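Local coordinates for adhesion G-protein coupled receptor G6 (Danio rerio, PDB 6V55) that probably links cell adhesion to G-protein signalling in myelination through a large, calcium-binding, glycosylated extracellular region, at residues A[461-466]-A[494-499]; A[468-473]-A[478-483]. One frame throughout, in Å; residues are numbered along the deposited sequence.

In the fold
Running from the N terminus, the chain passes short strand 459-460 and enters the loop 461-466, whose partner 494-499 comes 28 residues later; interaction 1 therefore closes the wider loop. Within it lies interaction 2, where strand 468-472 turns back and pairs with the start of strand 480-488. The two contacts are nested and do not cross. Strand 480-488 leads on to 493-496, and the three form a small antiparallel sheet with 480-488 in the middle. The contacts touch directly, since Arg483 NE of the central strand makes a probable hydrogen bond to Ala497 O. Together they tie both outer strands, the central strand and the preceding loop into one small disulfide-bonded unit.

Interaction 1: residues A[461-466]-A[494-499]; sequences PESRPT and SFWALP
Trp496 meets Pro461 and Ser463 with the six-membered part of its indole, and this small meeting is an instructive case of a loop settling against the rim of an aromatic ring. The first kind of contact is polar atom against ring. Pro461 O lies at the indole edge, in the ring plane, 3.3 Å from Trp496 CZ2. Ser463 OG approaches the adjoining carbon obliquely, also at 3.3 Å, from Trp496 CH2. With CG anti to its own carbonyl carbon (chi1 -87°), the tryptophan extends its far end towards the loop, although its CB points neither toward the loop nor away from it.

Hydrogen bonding lies within the loop and beyond the pair of segments. Ser463 OG donates to Pro461 O at 3.0 Å, rising 43° above the carbonyl plane, while Gln469 NE2 supplies a further hydrogen bond to the same hydroxyl. The serine oxygen and the carbonyl that face the ring are thus held to each other as well. Trp496 NE1 is bound to Gln450 O, which helps fix the rotation of the indole, and Arg483 makes a cation-pi contact with the ring system. Farther along, Pro465 CG stands 4.5 Å from Ser494 CB, and the serine's OG hydrogen-bonds Glu447 O.

Trp496 lies on an outer strand, 493-496, of a three-stranded antiparallel sheet, in what is probably the receptor's hormone-receptor-like domain. The loop runs between strands 459-460 and 468-472, with backbone hydrogen bonds from Ser463 to Cys449 and from Thr466 to Cys485, the two cysteines of one disulfide. Phe495 is joined through its backbone to Met486, and Pro465 rests on Ile487, both in the central strand 480-488.

Interaction 2: residues A[468-473]-A[478-483]; sequences TQYVPC and DRNASR. With NAG (2-acetamido-2-deoxy-beta-D-glucopyranose), chain N; NAG (2-acetamido-2-deoxy-beta-D-glucopyranose), chain K.
Gln469 and Arg483 exchange backbone hydrogen bonds in both directions, Gln469 N to Arg483 O at 3.0 Å and Arg483 N to Gln469 O at 3.2 Å. Val471 and Ala481 repeat the exchange two residues on, the straighter bond running from Ala481 N to Val471 O (3.0 Å, 164° at the hydrogen). Cys473 N extends the ladder to Arg479 O. At the other end, the guanidinium of Arg483 forms a salt bridge with Asp452 through NH1.

This is a beta hairpin, with strands 468-472 and 480-483 antiparallel, their N-to-C directions 148° apart. A disulfide from Cys473 to Cys504 fastens the hairpin near its turn, and Cys473 SG sits 3.6 Å from Asn480 C.

On one face, Val471 CG2 packs on Ala481 CB at 4.2 Å, and both residues lean on Trp460. The other face carries the non-hydrogen-bonded pair Tyr470 and Ser482: the ring, its CG anti to the carbonyl carbon, runs alongside the serine and sets CE2 3.6 Å from Ser482 CB. Sugars flank this side. Asn480 ND2 is covalently joined to one N-acetylglucosamine, whose acetyl methyl touches Arg479. A bend at chi3 (84°) accompanies the approach of Arg479 NH2 to O6 of a second, beside Asn503, with that sugar's ring oxygen over one guanidinium face.

Interaction 1: residues A[461-466]-A[494-499]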
loop_
_atom_site.group_PDB
_atom_site.type_symbol
_atom_site.label_atom_id
_atom_site.label_comp_id
_atom_site.label_asym_id
_atom_site.label_seq_id
_atom_site.Cartn_x
_atom_site.Cartn_y
_atom_site.Cartn_z
ATOM N N PRO A 461 -8.993 -0.488 9.923
ATOM C CA PRO A 461 -7.554 -0.185 9.953
ATOM C C PRO A 461 -7.106 0.319 11.322
ATOM O O PRO A 461 -7.920 0.576 12.211
ATOM C CB PRO A 461 -7.393 0.896 8.876
ATOM C CG PRO A 461 -8.744 1.538 8.771
ATOM C CD PRO A 461 -9.760 0.492 9.136
ATOM N N GLU A 462 -5.778 0.432 11.474
ATOM C CA GLU A 462 -5.152 0.899 12.717
ATOM C C GLU A 462 -5.546 2.340 12.983
ATOM O O GLU A 462 -5.657 3.139 12.049
ATOM C CB GLU A 462 -3.622 0.804 12.611
ATOM C CG GLU A 462 -2.837 0.930 13.916
ATOM C CD GLU A 462 -1.345 1.099 13.666
ATOM O OE1 GLU A 462 -0.873 0.644 12.605
ATOM O OE2 GLU A 462 -0.643 1.692 14.516
ATOM N N SER A 463 -5.815 2.669 14.247
ATOM C CA SER A 463 -6.370 3.985 14.538
ATOM C C SER A 463 -5.806 4.567 15.820
ATOM O O SER A 463 -5.676 3.869 16.826
ATOM C CB SER A 463 -7.893 3.937 14.662
ATOM O OG SER A 463 -8.470 3.226 13.581
ATOM N N ARG A 464 -5.554 5.875 15.791
ATOM C CA ARG A 464 -5.252 6.659 16.983
ATOM C C ARG A 464 -6.483 6.705 17.899
ATOM O O ARG A 464 -7.601 6.459 17.442
ATOM C CB ARG A 464 -4.790 8.062 16.560
ATOM C CG ARG A 464 -3.416 8.056 15.883
ATOM C CD ARG A 464 -2.821 9.452 15.720
ATOM N NE ARG A 464 -2.672 9.800 14.300
ATOM C CZ ARG A 464 -1.518 10.065 13.684
ATOM N NH1 ARG A 464 -0.368 10.050 14.359
ATOM N NH2 ARG A 464 -1.519 10.356 12.381
ATOM N N PRO A 465 -6.293 6.924 19.210
ATOM C CA PRO A 465 -7.449 7.024 20.125
ATOM C C PRO A 465 -8.387 8.185 19.803
ATOM O O PRO A 465 -7.946 9.280 19.441
ATOM C CB PRO A 465 -6.793 7.230 21.493
ATOM C CG PRO A 465 -5.487 6.564 21.372
ATOM C CD PRO A 465 -5.028 6.755 19.960
ATOM N N THR A 466 -9.695 7.904 19.974
ATOM C CA THR A 466 -10.905 8.712 19.682
ATOM C C THR A 466 -11.149 8.917 18.182
ATOM O O THR A 466 -12.047 9.673 17.804
ATOM C CB THR A 466 -10.956 10.076 20.404
ATOM O OG1 THR A 466 -10.133 11.013 19.708
ATOM C CG2 THR A 466 -10.520 9.982 21.893
ATOM N N SER A 494 -6.055 1.723 25.406
ATOM C CA SER A 494 -7.071 1.879 24.381
ATOM C C SER A 494 -7.686 0.536 23.992
ATOM O O SER A 494 -7.073 -0.530 24.140
ATOM C CB SER A 494 -6.491 2.530 23.140
ATOM O OG SER A 494 -5.477 1.694 22.622
ATOM N N PHE A 495 -8.911 0.600 23.474
ATOM C CA PHE A 495 -9.632 -0.601 23.085
ATOM C C PHE A 495 -10.609 -0.248 21.971
ATOM O O PHE A 495 -11.131 0.872 21.913
ATOM C CB PHE A 495 -10.365 -1.229 24.278
ATOM C CG PHE A 495 -11.599 -0.474 24.712
ATOM C CD1 PHE A 495 -11.489 0.674 25.482
ATOM C CD2 PHE A 495 -12.877 -0.926 24.376
ATOM C CE1 PHE A 495 -12.627 1.369 25.895
ATOM C CE2 PHE A 495 -14.018 -0.219 24.778
ATOM C CZ PHE A 495 -13.889 0.920 25.532
ATOM N N TRP A 496 -10.880 -1.222 21.110
ATOM C CA TRP A 496 -11.928 -1.047 20.120
ATOM C C TRP A 496 -13.290 -1.158 20.782
ATOM O O TRP A 496 -13.618 -2.193 21.373
ATOM C CB TRP A 496 -11.831 -2.113 19.037
ATOM C CG TRP A 496 -10.932 -1.840 17.861
ATOM C CD1 TRP A 496 -9.877 -2.613 17.453
ATOM C CD2 TRP A 496 -11.041 -0.767 16.897
ATOM N NE1 TRP A 496 -9.311 -2.077 16.320
ATOM C CE2 TRP A 496 -9.999 -0.948 15.956
ATOM C CE3 TRP A 496 -11.900 0.338 16.752
ATOM C CZ2 TRP A 496 -9.793 -0.066 14.881
ATOM C CZ3 TRP A 496 -11.702 1.208 15.677
ATOM C CH2 TRP A 496 -10.648 1.001 14.761
ATOM N N ALA A 497 -14.126 -0.134 20.608
ATOM C CA ALA A 497 -15.552 -0.286 20.886
ATOM C C ALA A 497 -16.225 -1.215 19.872
ATOM O O ALA A 497 -15.629 -1.672 18.886
ATOM C CB ALA A 497 -16.269 1.059 20.863
ATOM N N LEU A 498 -17.504 -1.471 20.119
ATOM C CA LEU A 498 -18.295 -2.305 19.234
ATOM C C LEU A 498 -18.575 -1.574 17.922
ATOM O O LEU A 498 -18.737 -0.346 17.914
ATOM C CB LEU A 498 -19.604 -2.669 19.906
ATOM C CG LEU A 498 -19.637 -3.927 20.768
ATOM C CD1 LEU A 498 -21.065 -4.089 21.209
ATOM C CD2 LEU A 498 -19.147 -5.191 20.027
ATOM N N PRO A 499 -18.587 -2.288 16.798
ATOM C CA PRO A 499 -18.949 -1.653 15.530
ATOM C C PRO A 499 -20.437 -1.329 15.460
ATOM O O PRO A 499 -21.281 -2.087 15.943
ATOM C CB PRO A 499 -18.558 -2.703 14.483
ATOM C CG PRO A 499 -18.531 -3.983 15.206
ATOM C CD PRO A 499 -18.091 -3.661 16.599
#

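Interaction 2: residues A[468-473]-A[478-483]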
loop_
_atom_site.group_PDB
_atom_site.type_symbol
_atom_site.label_atom_id
_atom_site.label_comp_id
_atom_site.label_asym_id
_atom_site.label_seq_id
_atom_site.Cartn_x
_atom_site.Cartn_y
_atom_site.Cartn_z
ATOM N N THR A 468 -12.809 7.627 14.820
ATOM C CA THR A 468 -13.817 6.720 14.285
ATOM C C THR A 468 -13.507 6.437 12.818
ATOM O O THR A 468 -13.277 7.371 12.041
ATOM C CB THR A 468 -15.215 7.324 14.451
ATOM O OG1 THR A 468 -15.526 7.377 15.844
ATOM C CG2 THR A 468 -16.284 6.485 13.743
ATOM N N GLN A 469 -13.474 5.153 12.451
ATOM C CA GLN A 469 -13.227 4.728 11.079
ATOM C C GLN A 469 -14.497 4.213 10.425
ATOM O O GLN A 469 -15.350 3.631 11.086
ATOM C CB GLN A 469 -12.184 3.623 11.035
ATOM C CG GLN A 469 -10.883 4.074 11.555
ATOM C CD GLN A 469 -9.933 4.462 10.457
ATOM O OE1 GLN A 469 -10.326 4.635 9.289
ATOM N NE2 GLN A 469 -8.659 4.613 10.819
ATOM N N TYR A 470 -14.583 4.368 9.106
ATOM C CA TYR A 470 -15.749 3.953 8.336
ATOM C C TYR A 470 -15.309 2.934 7.304
ATOM O O TYR A 470 -14.278 3.125 6.647
ATOM C CB TYR A 470 -16.423 5.145 7.657
ATOM C CG TYR A 470 -16.953 6.148 8.644
ATOM C CD1 TYR A 470 -16.149 7.189 9.103
ATOM C CD2 TYR A 470 -18.252 6.047 9.131
ATOM C CE1 TYR A 470 -16.609 8.095 10.027
ATOM C CE2 TYR A 470 -18.737 6.964 10.048
ATOM C CZ TYR A 470 -17.903 7.986 10.485
ATOM O OH TYR A 470 -18.352 8.910 11.400
ATOM N N VAL A 471 -16.059 1.842 7.188
ATOM C CA VAL A 471 -15.820 0.813 6.179
ATOM C C VAL A 471 -17.136 0.596 5.426
ATOM O O VAL A 471 -18.208 1.012 5.901
ATOM C CB VAL A 471 -15.298 -0.501 6.808
ATOM C CG1 VAL A 471 -13.964 -0.301 7.530
ATOM C CG2 VAL A 471 -16.335 -1.083 7.690
ATOM N N PRO A 472 -17.087 -0.011 4.228
ATOM C CA PRO A 472 -18.334 -0.315 3.518
ATOM C C PRO A 472 -19.151 -1.424 4.152
ATOM O O PRO A 472 -18.616 -2.386 4.716
ATOM C CB PRO A 472 -17.848 -0.751 2.134
ATOM C CG PRO A 472 -16.412 -1.046 2.296
ATOM C CD PRO A 472 -15.968 -0.029 3.266
ATOM N N CYS A 473 -20.473 -1.280 4.026
ATOM C CA CYS A 473 -21.387 -2.329 4.442
ATOM C C CYS A 473 -21.238 -3.511 3.493
ATOM O O CYS A 473 -21.288 -3.344 2.272
ATOM C CB CYS A 473 -22.832 -1.819 4.434
ATOM S SG CYS A 473 -23.274 -0.689 5.772
ATOM N N ASP A 478 -23.762 0.493 -0.060
ATOM C CA ASP A 478 -24.572 1.697 -0.244
ATOM C C ASP A 478 -24.359 2.664 0.904
ATOM O O ASP A 478 -24.318 3.880 0.690
ATOM C CB ASP A 478 -26.064 1.364 -0.350
ATOM C CG ASP A 478 -26.353 0.122 -1.200
ATOM O OD1 ASP A 478 -27.063 -0.777 -0.686
ATOM O OD2 ASP A 478 -25.917 0.048 -2.380
ATOM N N ARG A 479 -24.234 2.143 2.128
ATOM C CA ARG A 479 -23.974 2.924 3.335
ATOM C C ARG A 479 -22.751 2.351 4.058
ATOM O O ARG A 479 -22.141 1.372 3.609
ATOM C CB ARG A 479 -25.210 2.981 4.258
ATOM C CG ARG A 479 -26.556 3.161 3.547
ATOM C CD ARG A 479 -27.700 3.461 4.504
ATOM N NE ARG A 479 -27.813 4.881 4.849
ATOM C CZ ARG A 479 -28.818 5.400 5.559
ATOM N NH1 ARG A 479 -29.798 4.616 6.008
ATOM N NH2 ARG A 479 -28.845 6.702 5.827
ATOM N N ASN A 480 -22.376 2.992 5.170
ATOM C CA ASN A 480 -21.185 2.667 5.945
ATOM C C ASN A 480 -21.518 2.006 7.279
ATOM O O ASN A 480 -22.612 2.160 7.834
ATOM C CB ASN A 480 -20.367 3.909 6.294
ATOM C CG ASN A 480 -20.014 4.750 5.113
ATOM O OD1 ASN A 480 -19.775 4.248 4.018
ATOM N ND2 ASN A 480 -19.962 6.074 5.348
ATOM N N ALA A 481 -20.521 1.313 7.820
ATOM C CA ALA A 481 -20.456 0.940 9.223
ATOM C C ALA A 481 -19.357 1.764 9.868
ATOM O O ALA A 481 -18.521 2.340 9.172
ATOM C CB ALA A 481 -20.163 -0.553 9.395
ATOM N N SER A 482 -19.352 1.831 11.201
ATOM C CA SER A 482 -18.345 2.621 11.906
ATOM C C SER A 482 -17.918 1.930 13.192
ATOM O O SER A 482 -18.680 1.163 13.778
ATOM C CB SER A 482 -18.829 4.039 12.227
ATOM O OG SER A 482 -19.699 4.012 13.340
ATOM N N ARG A 483 -16.671 2.197 13.601
ATOM C CA ARG A 483 -16.074 1.678 14.834
ATOM C C ARG A 483 -15.125 2.725 15.398
ATOM O O ARG A 483 -14.388 3.369 14.646
ATOM C CB ARG A 483 -15.306 0.368 14.614
ATOM C CG ARG A 483 -15.311 -0.565 15.803
ATOM C CD ARG A 483 -14.509 -1.835 15.542
ATOM N NE ARG A 483 -14.611 -2.809 16.630
ATOM C CZ ARG A 483 -13.841 -3.896 16.729
ATOM N NH1 ARG A 483 -12.903 -4.132 15.812
ATOM N NH2 ARG A 483 -13.999 -4.746 17.742
HETATM C C1 NAG N . -19.638 7.171 4.458
HETATM C C2 NAG N . -20.753 8.235 4.431
HETATM C C3 NAG N . -20.319 9.458 3.598
HETATM C C4 NAG N . -18.949 9.995 4.017
HETATM C C5 NAG N . -17.896 8.883 4.096
HETATM C C6 NAG N . -16.600 9.360 4.719
HETATM C C7 NAG N . -22.934 7.120 4.693
HETATM C C8 NAG N . -24.156 6.612 3.986
HETATM N N2 NAG N . -21.998 7.680 3.916
HETATM O O3 NAG N . -21.287 10.492 3.754
HETATM O O4 NAG N . -18.505 10.995 3.099
HETATM O O5 NAG N . -18.374 7.789 4.902
HETATM O O6 NAG N . -15.694 8.301 4.999
HETATM O O7 NAG N . -22.792 7.011 5.915
HETATM C C1 NAG K . -26.618 6.006 9.490
HETATM C C2 NAG K . -25.282 6.685 9.851
HETATM C C3 NAG K . -25.522 8.009 10.609
HETATM C C4 NAG K . -26.469 8.921 9.828
HETATM C C5 NAG K . -27.775 8.178 9.511
HETATM C C6 NAG K . -28.755 8.986 8.680
HETATM C C7 NAG K . -23.230 5.391 10.179
HETATM C C8 NAG K . -22.485 4.437 11.061
HETATM N N2 NAG K . -24.435 5.781 10.616
HETATM O O3 NAG K . -24.284 8.687 10.814
HETATM O O4 NAG K . -26.722 10.130 10.543
HETATM O O5 NAG K . -27.489 6.964 8.783
HETATM O O6 NAG K . -28.531 8.877 7.279
HETATM O O7 NAG K . -22.755 5.804 9.118
#